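Local coordinates for acyl-CoA dehydrogenase domain protein Tcur3481 (Thermomonospora curvata, PDB 6WY9), which binds FAD and probably works as an acyl-CoA dehydrogenase, oxidising acyl thioesters with the flavin as electron acceptor, at residues B[45-50]-B[83-88]; B[70-75]-B[278-283]; B[90-95]-B[220-225]; B[134-139]-B[149-154]. All blocks are in the same frame, centred on the assembly; numbering follows the deposited sequence.

Contact 1: residues B[45-50]-B[83-88]; sequences RELAGA and APVPLW
Just before Val85, which meets Leu47 across this contact, the carbonyl oxygen of Ala83 is gripped twice: by Val85 N, with Ala83 O and Val85 N 2.9 Å apart, and by the side-chain amide of Gln78. Pro84 sits at the centre of the inverse gamma turn that the first bond closes, and Pro86 is the centre of another, held by a weak bond from Leu87 N to Val85 O. The two turns bend the chain just before helix 87-100, with Pro86 in the N-cap position, and Val85 and Leu87 are left facing helix 41-49. Within the N-terminal helical domain of the acyl-CoA dehydrogenase fold, this packs helix 41-49 against the loop that leads into helix 87-100 and against that helix's first turn. From helix 41-49 a single methyl does the touching. Leu47 CD1 lies 4.1 Å from Val85 CG2, the two side chains meeting tip to tip, and also 4.1 Å from Leu87 CD2, where the leucines cross at a slant. Leu47 CG stands anti to its carbonyl carbon (chi1 -67°), and the extended second torsion (169°) brings CD1 within touch of both partners. Ile19 and Phe20 of helix 5-23 pack on Leu47 and Leu87 respectively, while Trp44 backs both Val85 and Leu87.

Contact 2: residues B[70-75]-B[278-283]; sequences ALCVLL and VCLWQA
The N-terminal helical domain meets the C-terminal helical bundle of the acyl-CoA dehydrogenase fold here, where Cys72 and Val73 of helix 67-80 face Leu280 and Trp281 of helix 260-288. The segments run nearly antiparallel, at 150°, with their axes 11.3 Å apart. At that spacing the side chains, rather than the backbones, make the contact, and all of it is apolar packing. The six-membered end of the Trp281 indole does much of the work. With CG anti to the carbonyl carbon (chi1 -75°), the ring swings across until its CH2 corner comes 3.7 Å from Val73 CG2; the methyl lies at the ring edge, close to its plane, and is 3.9 Å from CZ2 as well. The same CH2 carbon is 4.2 Å from Cys72 CB, approached obliquely. Leu280 CG, one residue before the tryptophan, lies over one face of the indole, toward the rim. Helix 215-248 also packs here, Ala229 on Cys72 and Leu232 on Leu280, while Leu12 of helix 5-23 touches Val73. Beside the indole, the Cys72 sulfur passes alongside the other partner, SG lying 4.2 Å from Leu280 CD1.

Contact 3: residues B[90-95]-B[220-225]; sequences TLVAAL and LDVART
Between segments 90-95 and 220-225 the contact is apolar packing centred on Val92. Its CG1 lies 4.0 Å from Val222 CG1 and 4.1 Å from Ala223 CB, while its other methyl, CG2, is 4.1 Å from Val222 CG1. Val222 CG1 stands anti to the backbone N (chi1 167°), which turns it to both branches of Val92, and the two valines slide past each other in opposite directions. The small side chain of Ala223 lets the backbones close up, with the CA atoms of Val92 and Ala223 only 6.2 Å apart. The side-chain polar bonds lie within segment 220-225. Thr225 OG1 gives a 2.8 Å hydrogen bond back to Asp221 O, tilted 30° out of the carbonyl plane. Thr225 N reaches that oxygen from the opposite face, so one residue grips it twice. The charged pair is looser: Asp221 OD1 lies in the plane of the Arg224 guanidinium, at its edge, in a long salt bridge of 3.6 Å to NH1. In the fold, the contact sets helix 87-100 of the N-terminal domain against helix 215-248 of the C-terminal bundle. Leu68 of helix 67-80 packs on Val222, helix 295-319 lies against Asp221, Arg224 and Thr225, and strand 118-122 backs Thr90 and Ala93.

Contact 4: residues B[134-139]-B[149-154]; sequences PGCTAV and GTKAVV
Gly149 passes Cys136 so closely that a side chain at this position would run into its neighbour: a beta carbon here would lie just 2.9 Å from Cys136 CA. The backbone, with phi at 159°, also takes a shape that glycine accommodates far more easily than other residues. The thiol uses the room, Cys136 SG resting 4.0 Å from Gly149 CA. The chain turns a corner at this glycine, at the far end of the beta hairpin formed by strands 137-141 and 144-154, in the middle beta domain of the acyl-CoA dehydrogenase fold. Thr137 still pairs with Ser148 through the backbone, but beyond it the two chains diverge, and the Lys151 side chain fills in between them. Bends at its second and third torsions (-65° and -69°) fold the side chain back, bringing CD to 3.9 Å from Cys136 CB and setting NZ 3.8 Å from Pro134 CB. The buried ammonium is satisfied by a salt bridge to Glu125 OE2 and a hydrogen bond to Ser166 O. Glu125 also accepts hydrogen bonds from the backbone N of Gly135 (OE1) and of Cys136 (OE2), and thus ties the lysine to the loop leading into strand 137-141. A leucine in place of Lys151 would probably leave the Glu125 carboxylate without its charged mate and the Ser166 carbonyl without this donor. Leu203 of strand 197-203 packs on both Cys136 and Lys151.

All four contacts are buried, but they lie at different depths. Contact 3 is nearest the middle of the chain, about 8 Å between centres, whereas contact 4 lies about 20 Å out, in the beta domain. Contacts 2 and 3 both join the N-terminal helices to the C-terminal bundle and touch directly, Leu71 packing on Leu91 and Leu95. Contact 1 stays inside the N-terminal domain, yet it shares helix 87-100 with contact 3 and meets contact 2 through Leu87 and Leu75. In contacts 1 to 3 the joining chemistry is methyl, thiol and ring packing. Only contact 4 brings a buried charge to the interface, balanced from outside its segments.

Contact 1: residues B[45-50]-B[83-88]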
loop_
_atom_site.group_PDB
_atom_site.type_symbol
_atom_site.label_atom_id
_atom_site.label_comp_id
_atom_site.label_asym_id
_atom_site.label_seq_id
_atom_site.Cartn_x
_atom_site.Cartn_y
_atom_site.Cartn_z
ATOM N N ARG B 45 20.814 -25.121 -26.253
ATOM C CA ARG B 45 21.402 -25.352 -27.571
ATOM C C ARG B 45 20.566 -24.706 -28.673
ATOM O O ARG B 45 21.108 -24.193 -29.666
ATOM C CB ARG B 45 21.555 -26.849 -27.824
ATOM C CG ARG B 45 22.693 -27.535 -27.070
ATOM C CD ARG B 45 22.838 -29.009 -27.539
ATOM N NE ARG B 45 21.591 -29.783 -27.434
ATOM C CZ ARG B 45 20.775 -30.056 -28.457
ATOM N NH1 ARG B 45 21.060 -29.620 -29.679
ATOM N NH2 ARG B 45 19.665 -30.768 -28.262
ATOM N N GLU B 46 19.250 -24.738 -28.523
ATOM C CA GLU B 46 18.371 -24.088 -29.497
ATOM C C GLU B 46 18.610 -22.577 -29.528
ATOM O O GLU B 46 18.714 -21.971 -30.603
ATOM C CB GLU B 46 16.908 -24.392 -29.146
ATOM C CG GLU B 46 16.524 -25.897 -29.155
ATOM C CD GLU B 46 16.162 -26.351 -30.530
ATOM O OE1 GLU B 46 15.511 -25.532 -31.212
ATOM O OE2 GLU B 46 16.553 -27.477 -30.940
ATOM N N LEU B 47 18.706 -21.956 -28.346
ATOM C CA LEU B 47 19.037 -20.532 -28.256
ATOM C C LEU B 47 20.372 -20.210 -28.915
ATOM O O LEU B 47 20.497 -19.192 -29.608
ATOM C CB LEU B 47 19.077 -20.095 -26.790
ATOM C CG LEU B 47 17.679 -20.153 -26.160
ATOM C CD1 LEU B 47 17.775 -19.972 -24.645
ATOM C CD2 LEU B 47 16.681 -19.135 -26.781
ATOM N N ALA B 48 21.410 -21.005 -28.628
ATOM C CA ALA B 48 22.694 -20.791 -29.291
ATOM C C ALA B 48 22.550 -20.875 -30.807
ATOM O O ALA B 48 23.124 -20.059 -31.546
ATOM C CB ALA B 48 23.740 -21.803 -28.802
ATOM N N GLY B 49 21.808 -21.871 -31.287
ATOM C CA GLY B 49 21.737 -22.105 -32.717
ATOM C C GLY B 49 20.993 -21.012 -33.446
ATOM O O GLY B 49 21.277 -20.748 -34.615
ATOM N N ALA B 50 20.015 -20.380 -32.777
ATOM C CA ALA B 50 19.306 -19.235 -33.327
ATOM C C ALA B 50 20.094 -17.930 -33.195
ATOM O O ALA B 50 19.625 -16.882 -33.664
ATOM C CB ALA B 50 17.940 -19.104 -32.625
ATOM N N ALA B 83 11.245 -19.723 -18.405
ATOM C CA ALA B 83 11.954 -20.777 -19.139
ATOM C C ALA B 83 13.249 -21.117 -18.408
ATOM O O ALA B 83 14.042 -20.206 -18.110
ATOM C CB ALA B 83 12.266 -20.356 -20.566
ATOM N N PRO B 84 13.471 -22.400 -18.051
ATOM C CA PRO B 84 14.610 -22.727 -17.162
ATOM C C PRO B 84 15.966 -22.811 -17.860
ATOM O O PRO B 84 16.512 -23.888 -18.117
ATOM C CB PRO B 84 14.186 -24.080 -16.571
ATOM C CG PRO B 84 13.390 -24.740 -17.706
ATOM C CD PRO B 84 12.570 -23.564 -18.241
ATOM N N VAL B 85 16.561 -21.651 -18.141
ATOM C CA VAL B 85 17.953 -21.592 -18.626
ATOM C C VAL B 85 18.655 -20.415 -17.959
ATOM O O VAL B 85 18.053 -19.377 -17.705
ATOM C CB VAL B 85 18.037 -21.420 -20.169
ATOM C CG1 VAL B 85 17.938 -22.737 -20.898
ATOM C CG2 VAL B 85 16.958 -20.446 -20.681
ATOM N N PRO B 86 19.977 -20.557 -17.703
ATOM C CA PRO B 86 20.672 -19.484 -16.947
ATOM C C PRO B 86 21.153 -18.345 -17.848
ATOM O O PRO B 86 22.357 -18.087 -17.998
ATOM C CB PRO B 86 21.831 -20.250 -16.307
ATOM C CG PRO B 86 22.257 -21.178 -17.458
ATOM C CD PRO B 86 20.890 -21.676 -18.018
ATOM N N LEU B 87 20.205 -17.654 -18.488
ATOM C CA LEU B 87 20.612 -16.604 -19.418
ATOM C C LEU B 87 21.214 -15.408 -18.676
ATOM O O LEU B 87 22.266 -14.891 -19.075
ATOM C CB LEU B 87 19.416 -16.171 -20.277
ATOM C CG LEU B 87 18.970 -17.157 -21.370
ATOM C CD1 LEU B 87 17.573 -16.712 -21.933
ATOM C CD2 LEU B 87 19.984 -17.268 -22.503
ATOM N N TRP B 88 20.571 -14.952 -17.588
ATOM C CA TRP B 88 21.175 -13.735 -17.044
ATOM C C TRP B 88 22.523 -14.029 -16.380
ATOM O O TRP B 88 23.472 -13.263 -16.599
ATOM C CB TRP B 88 20.206 -12.950 -16.123
ATOM C CG TRP B 88 20.004 -13.443 -14.712
ATOM C CD1 TRP B 88 18.957 -14.205 -14.240
ATOM C CD2 TRP B 88 20.850 -13.181 -13.574
ATOM N NE1 TRP B 88 19.126 -14.447 -12.892
ATOM C CE2 TRP B 88 20.285 -13.851 -12.468
ATOM C CE3 TRP B 88 22.059 -12.493 -13.400
ATOM C CZ2 TRP B 88 20.874 -13.816 -11.185
ATOM C CZ3 TRP B 88 22.639 -12.463 -12.139
ATOM C CH2 TRP B 88 22.045 -13.118 -11.051
#

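Contact 2: residues B[70-75]-B[278-283]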
loop_
_atom_site.group_PDB
_atom_site.type_symbol
_atom_site.label_atom_id
_atom_site.label_comp_id
_atom_site.label_asym_id
_atom_site.label_seq_id
_atom_site.Cartn_x
_atom_site.Cartn_y
_atom_site.Cartn_z
ATOM N N ALA B 70 19.371 -5.678 -26.329
ATOM C CA ALA B 70 19.024 -7.000 -26.844
ATOM C C ALA B 70 18.950 -8.014 -25.704
ATOM O O ALA B 70 18.055 -8.874 -25.678
ATOM C CB ALA B 70 20.046 -7.455 -27.901
ATOM N N LEU B 71 19.893 -7.939 -24.760
ATOM C CA LEU B 71 19.833 -8.841 -23.623
ATOM C C LEU B 71 18.503 -8.683 -22.887
ATOM O O LEU B 71 17.824 -9.672 -22.573
ATOM C CB LEU B 71 21.007 -8.582 -22.674
ATOM C CG LEU B 71 20.903 -9.459 -21.414
ATOM C CD1 LEU B 71 20.828 -10.963 -21.763
ATOM C CD2 LEU B 71 22.026 -9.135 -20.393
ATOM N N CYS B 72 18.081 -7.444 -22.669
ATOM C CA CYS B 72 16.835 -7.234 -21.923
ATOM C C CYS B 72 15.621 -7.739 -22.703
ATOM O O CYS B 72 14.661 -8.244 -22.104
ATOM C CB CYS B 72 16.696 -5.765 -21.562
ATOM S SG CYS B 72 17.875 -5.290 -20.209
ATOM N N VAL B 73 15.633 -7.615 -24.035
ATOM C CA VAL B 73 14.526 -8.139 -24.830
ATOM C C VAL B 73 14.460 -9.648 -24.677
ATOM O O VAL B 73 13.391 -10.223 -24.446
ATOM C CB VAL B 73 14.674 -7.707 -26.308
ATOM C CG1 VAL B 73 13.699 -8.434 -27.222
ATOM C CG2 VAL B 73 14.447 -6.221 -26.431
ATOM N N LEU B 74 15.620 -10.310 -24.755
ATOM C CA LEU B 74 15.656 -11.758 -24.577
ATOM C C LEU B 74 15.225 -12.172 -23.166
ATOM O O LEU B 74 14.487 -13.152 -23.006
ATOM C CB LEU B 74 17.057 -12.285 -24.874
ATOM C CG LEU B 74 17.314 -13.768 -24.621
ATOM C CD1 LEU B 74 16.514 -14.680 -25.603
ATOM C CD2 LEU B 74 18.823 -14.070 -24.705
ATOM N N LEU B 75 15.710 -11.471 -22.126
ATOM C CA LEU B 75 15.358 -11.836 -20.753
ATOM C C LEU B 75 13.876 -11.628 -20.475
ATOM O O LEU B 75 13.280 -12.349 -19.654
ATOM C CB LEU B 75 16.203 -11.016 -19.741
ATOM C CG LEU B 75 17.700 -11.377 -19.756
ATOM C CD1 LEU B 75 18.500 -10.566 -18.716
ATOM C CD2 LEU B 75 17.902 -12.913 -19.581
ATOM N N VAL B 278 8.796 1.247 -18.302
ATOM C CA VAL B 278 9.525 2.458 -18.700
ATOM C C VAL B 278 10.777 2.662 -17.849
ATOM O O VAL B 278 11.765 3.235 -18.315
ATOM C CB VAL B 278 8.618 3.704 -18.674
ATOM C CG1 VAL B 278 7.445 3.511 -19.666
ATOM C CG2 VAL B 278 8.157 4.033 -17.227
ATOM N N CYS B 279 10.774 2.228 -16.592
ATOM C CA CYS B 279 11.999 2.416 -15.824
ATOM C C CYS B 279 13.078 1.443 -16.263
ATOM O O CYS B 279 14.260 1.770 -16.173
ATOM C CB CYS B 279 11.756 2.249 -14.341
ATOM S SG CYS B 279 10.633 3.565 -13.623
ATOM N N LEU B 280 12.701 0.230 -16.656
ATOM C CA LEU B 280 13.693 -0.681 -17.272
ATOM C C LEU B 280 14.395 -0.010 -18.450
ATOM O O LEU B 280 15.632 0.013 -18.550
ATOM C CB LEU B 280 12.986 -1.972 -17.733
ATOM C CG LEU B 280 13.878 -2.881 -18.622
ATOM C CD1 LEU B 280 15.119 -3.272 -17.831
ATOM C CD2 LEU B 280 13.050 -4.128 -19.063
ATOM N N TRP B 281 13.617 0.550 -19.361
ATOM C CA TRP B 281 14.253 1.055 -20.567
ATOM C C TRP B 281 15.029 2.325 -20.274
ATOM O O TRP B 281 16.044 2.590 -20.920
ATOM C CB TRP B 281 13.193 1.186 -21.666
ATOM C CG TRP B 281 12.903 -0.246 -22.153
ATOM C CD1 TRP B 281 11.810 -1.029 -21.841
ATOM C CD2 TRP B 281 13.799 -1.096 -22.906
ATOM N NE1 TRP B 281 11.948 -2.282 -22.414
ATOM C CE2 TRP B 281 13.159 -2.352 -23.057
ATOM C CE3 TRP B 281 15.062 -0.901 -23.492
ATOM C CZ2 TRP B 281 13.741 -3.411 -23.766
ATOM C CZ3 TRP B 281 15.639 -1.956 -24.204
ATOM C CH2 TRP B 281 14.975 -3.195 -24.330
ATOM N N GLN B 282 14.644 3.059 -19.237
ATOM C CA GLN B 282 15.483 4.182 -18.820
ATOM C C GLN B 282 16.838 3.694 -18.303
ATOM O O GLN B 282 17.874 4.332 -18.544
ATOM C CB GLN B 282 14.728 5.010 -17.766
ATOM C CG GLN B 282 15.503 6.194 -17.196
ATOM C CD GLN B 282 15.830 7.231 -18.262
ATOM O OE1 GLN B 282 15.047 7.468 -19.173
ATOM N NE2 GLN B 282 16.992 7.837 -18.153
ATOM N N ALA B 283 16.843 2.584 -17.548
ATOM C CA ALA B 283 18.108 2.037 -17.067
ATOM C C ALA B 283 18.973 1.611 -18.238
ATOM O O ALA B 283 20.172 1.894 -18.264
ATOM C CB ALA B 283 17.851 0.849 -16.138
#

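Contact 3: residues B[90-95]-B[220-225]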
loop_
_atom_site.group_PDB
_atom_site.type_symbol
_atom_site.label_atom_id
_atom_site.label_comp_id
_atom_site.label_asym_id
_atom_site.label_seq_id
_atom_site.Cartn_x
_atom_site.Cartn_y
_atom_site.Cartn_z
ATOM N N THR B 90 24.887 -16.253 -17.243
ATOM C CA THR B 90 25.893 -16.415 -18.286
ATOM C C THR B 90 26.121 -15.119 -19.051
ATOM O O THR B 90 27.274 -14.751 -19.319
ATOM C CB THR B 90 25.482 -17.532 -19.257
ATOM O OG1 THR B 90 25.616 -18.792 -18.596
ATOM C CG2 THR B 90 26.372 -17.550 -20.498
ATOM N N LEU B 91 25.029 -14.429 -19.457
ATOM C CA LEU B 91 25.190 -13.294 -20.379
ATOM C C LEU B 91 25.596 -12.004 -19.667
ATOM O O LEU B 91 26.300 -11.185 -20.264
ATOM C CB LEU B 91 23.905 -13.069 -21.203
ATOM C CG LEU B 91 23.654 -14.220 -22.213
ATOM C CD1 LEU B 91 22.356 -14.083 -23.069
ATOM C CD2 LEU B 91 24.903 -14.445 -23.123
ATOM N N VAL B 92 25.140 -11.778 -18.425
ATOM C CA VAL B 92 25.706 -10.682 -17.632
ATOM C C VAL B 92 27.201 -10.921 -17.386
ATOM O O VAL B 92 28.024 -10.001 -17.508
ATOM C CB VAL B 92 24.924 -10.487 -16.308
ATOM C CG1 VAL B 92 25.620 -9.485 -15.381
ATOM C CG2 VAL B 92 23.439 -10.025 -16.574
ATOM N N ALA B 93 27.589 -12.152 -17.043
ATOM C CA ALA B 93 29.021 -12.402 -16.886
ATOM C C ALA B 93 29.751 -12.133 -18.188
ATOM O O ALA B 93 30.845 -11.550 -18.189
ATOM C CB ALA B 93 29.276 -13.834 -16.414
ATOM N N ALA B 94 29.146 -12.526 -19.323
ATOM C CA ALA B 94 29.841 -12.364 -20.596
ATOM C C ALA B 94 29.966 -10.892 -20.970
ATOM O O ALA B 94 30.985 -10.470 -21.539
ATOM C CB ALA B 94 29.123 -13.153 -21.706
ATOM N N LEU B 95 28.921 -10.106 -20.696
ATOM C CA LEU B 95 29.000 -8.668 -20.922
ATOM C C LEU B 95 30.035 -8.014 -20.011
ATOM O O LEU B 95 30.736 -7.088 -20.434
ATOM C CB LEU B 95 27.618 -8.031 -20.733
ATOM C CG LEU B 95 26.584 -8.294 -21.829
ATOM C CD1 LEU B 95 25.240 -7.565 -21.457
ATOM C CD2 LEU B 95 27.123 -7.797 -23.140
ATOM N N LEU B 220 27.184 -4.913 -11.254
ATOM C CA LEU B 220 26.007 -4.841 -10.388
ATOM C C LEU B 220 24.875 -4.046 -11.047
ATOM O O LEU B 220 23.704 -4.436 -10.969
ATOM C CB LEU B 220 26.388 -4.240 -9.033
ATOM C CG LEU B 220 27.324 -5.090 -8.162
ATOM C CD1 LEU B 220 27.839 -4.261 -7.001
ATOM C CD2 LEU B 220 26.637 -6.355 -7.646
ATOM N N ASP B 221 25.198 -2.924 -11.698
ATOM C CA ASP B 221 24.162 -2.172 -12.412
ATOM C C ASP B 221 23.532 -2.982 -13.552
ATOM O O ASP B 221 22.306 -2.956 -13.753
ATOM C CB ASP B 221 24.751 -0.882 -12.952
ATOM C CG ASP B 221 24.841 0.185 -11.879
ATOM O OD1 ASP B 221 24.223 -0.002 -10.801
ATOM O OD2 ASP B 221 25.513 1.194 -12.126
ATOM N N VAL B 222 24.360 -3.670 -14.331
ATOM C CA VAL B 222 23.849 -4.496 -15.421
ATOM C C VAL B 222 23.008 -5.642 -14.881
ATOM O O VAL B 222 21.948 -5.961 -15.435
ATOM C CB VAL B 222 25.011 -5.022 -16.274
ATOM C CG1 VAL B 222 24.502 -6.148 -17.231
ATOM C CG2 VAL B 222 25.676 -3.882 -17.016
ATOM N N ALA B 223 23.482 -6.306 -13.820
ATOM C CA ALA B 223 22.719 -7.423 -13.247
ATOM C C ALA B 223 21.368 -6.956 -12.709
ATOM O O ALA B 223 20.357 -7.666 -12.839
ATOM C CB ALA B 223 23.503 -8.085 -12.113
ATOM N N ARG B 224 21.353 -5.795 -12.043
ATOM C CA ARG B 224 20.087 -5.235 -11.563
ATOM C C ARG B 224 19.132 -4.992 -12.725
ATOM O O ARG B 224 17.919 -5.277 -12.633
ATOM C CB ARG B 224 20.342 -3.927 -10.802
ATOM C CG ARG B 224 21.006 -4.118 -9.404
ATOM C CD ARG B 224 21.318 -2.791 -8.678
ATOM N NE ARG B 224 21.868 -3.004 -7.312
ATOM C CZ ARG B 224 23.018 -2.502 -6.857
ATOM N NH1 ARG B 224 23.789 -1.744 -7.655
ATOM N NH2 ARG B 224 23.410 -2.758 -5.592
ATOM N N THR B 225 19.661 -4.414 -13.811
ATOM C CA THR B 225 18.865 -4.124 -15.001
ATOM C C THR B 225 18.369 -5.420 -15.625
ATOM O O THR B 225 17.196 -5.548 -15.969
ATOM C CB THR B 225 19.716 -3.301 -15.981
ATOM O OG1 THR B 225 20.148 -2.097 -15.333
ATOM C CG2 THR B 225 18.944 -2.935 -17.233
#

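Contact 4: residues B[134-139]-B[149-154]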
loop_
_atom_site.group_PDB
_atom_site.type_symbol
_atom_site.label_atom_id
_atom_site.label_comp_id
_atom_site.label_asym_id
_atom_site.label_seq_id
_atom_site.Cartn_x
_atom_site.Cartn_y
_atom_site.Cartn_z
ATOM N N PRO B 134 31.942 -6.875 -0.676
ATOM C CA PRO B 134 32.029 -8.312 -0.366
ATOM C C PRO B 134 32.972 -8.567 0.802
ATOM O O PRO B 134 34.045 -7.963 0.896
ATOM C CB PRO B 134 32.583 -8.939 -1.658
ATOM C CG PRO B 134 32.708 -7.830 -2.657
ATOM C CD PRO B 134 32.529 -6.517 -1.978
ATOM N N GLY B 135 32.583 -9.504 1.679
ATOM C CA GLY B 135 33.506 -9.989 2.701
ATOM C C GLY B 135 34.531 -10.977 2.172
ATOM O O GLY B 135 35.616 -11.117 2.741
ATOM N N CYS B 136 34.210 -11.672 1.091
ATOM C CA CYS B 136 35.196 -12.496 0.413
ATOM C C CYS B 136 36.444 -11.669 0.122
ATOM O O CYS B 136 36.354 -10.500 -0.271
ATOM C CB CYS B 136 34.583 -13.066 -0.872
ATOM S SG CYS B 136 35.593 -14.417 -1.647
ATOM N N THR B 137 37.611 -12.256 0.397
ATOM C CA THR B 137 38.892 -11.560 0.327
ATOM C C THR B 137 39.660 -11.944 -0.932
ATOM O O THR B 137 39.587 -13.087 -1.393
ATOM C CB THR B 137 39.744 -11.895 1.551
ATOM O OG1 THR B 137 38.990 -11.578 2.723
ATOM C CG2 THR B 137 41.007 -11.074 1.553
ATOM N N ALA B 138 40.425 -10.987 -1.467
ATOM C CA ALA B 138 41.302 -11.236 -2.608
ATOM C C ALA B 138 42.725 -10.843 -2.220
ATOM O O ALA B 138 42.950 -9.700 -1.799
ATOM C CB ALA B 138 40.826 -10.451 -3.840
ATOM N N VAL B 139 43.664 -11.775 -2.326
ATOM C CA VAL B 139 45.065 -11.566 -1.952
ATOM C C VAL B 139 45.911 -11.585 -3.224
ATOM O O VAL B 139 45.714 -12.470 -4.066
ATOM C CB VAL B 139 45.558 -12.640 -0.957
ATOM C CG1 VAL B 139 47.023 -12.450 -0.611
ATOM C CG2 VAL B 139 44.720 -12.592 0.307
ATOM N N GLY B 149 36.891 -17.075 1.147
ATOM C CA GLY B 149 35.625 -16.644 1.694
ATOM C C GLY B 149 34.558 -17.629 1.262
ATOM O O GLY B 149 34.867 -18.745 0.826
ATOM N N THR B 150 33.310 -17.193 1.379
ATOM C CA THR B 150 32.164 -17.983 0.939
ATOM C C THR B 150 31.218 -17.062 0.205
ATOM O O THR B 150 31.079 -15.894 0.587
ATOM C CB THR B 150 31.413 -18.577 2.111
ATOM O OG1 THR B 150 31.027 -17.484 2.932
ATOM C CG2 THR B 150 32.307 -19.469 2.944
ATOM N N LYS B 151 30.541 -17.585 -0.813
ATOM C CA LYS B 151 29.487 -16.834 -1.488
ATOM C C LYS B 151 28.190 -17.626 -1.404
ATOM O O LYS B 151 28.201 -18.865 -1.363
ATOM C CB LYS B 151 29.816 -16.558 -2.962
ATOM C CG LYS B 151 31.229 -16.078 -3.207
ATOM C CD LYS B 151 31.515 -14.688 -2.558
ATOM C CE LYS B 151 30.744 -13.538 -3.259
ATOM N NZ LYS B 151 31.080 -12.244 -2.612
ATOM N N ALA B 152 27.080 -16.911 -1.372
ATOM C CA ALA B 152 25.783 -17.525 -1.137
ATOM C C ALA B 152 25.034 -17.773 -2.445
ATOM O O ALA B 152 24.948 -16.890 -3.305
ATOM C CB ALA B 152 24.929 -16.621 -0.222
ATOM N N VAL B 153 24.402 -18.950 -2.538
ATOM C CA VAL B 153 23.352 -19.201 -3.523
ATOM C C VAL B 153 23.758 -18.675 -4.895
ATOM O O VAL B 153 23.047 -17.873 -5.517
ATOM C CB VAL B 153 21.974 -18.615 -3.100
ATOM C CG1 VAL B 153 21.354 -19.419 -1.933
ATOM C CG2 VAL B 153 22.010 -17.100 -2.785
ATOM N N VAL B 154 24.871 -19.172 -5.399
ATOM C CA VAL B 154 25.298 -18.868 -6.759
ATOM C C VAL B 154 24.351 -19.528 -7.749
ATOM O O VAL B 154 24.160 -20.750 -7.685
ATOM C CB VAL B 154 26.743 -19.355 -6.968
ATOM C CG1 VAL B 154 27.192 -19.099 -8.400
ATOM C CG2 VAL B 154 27.627 -18.690 -5.915
#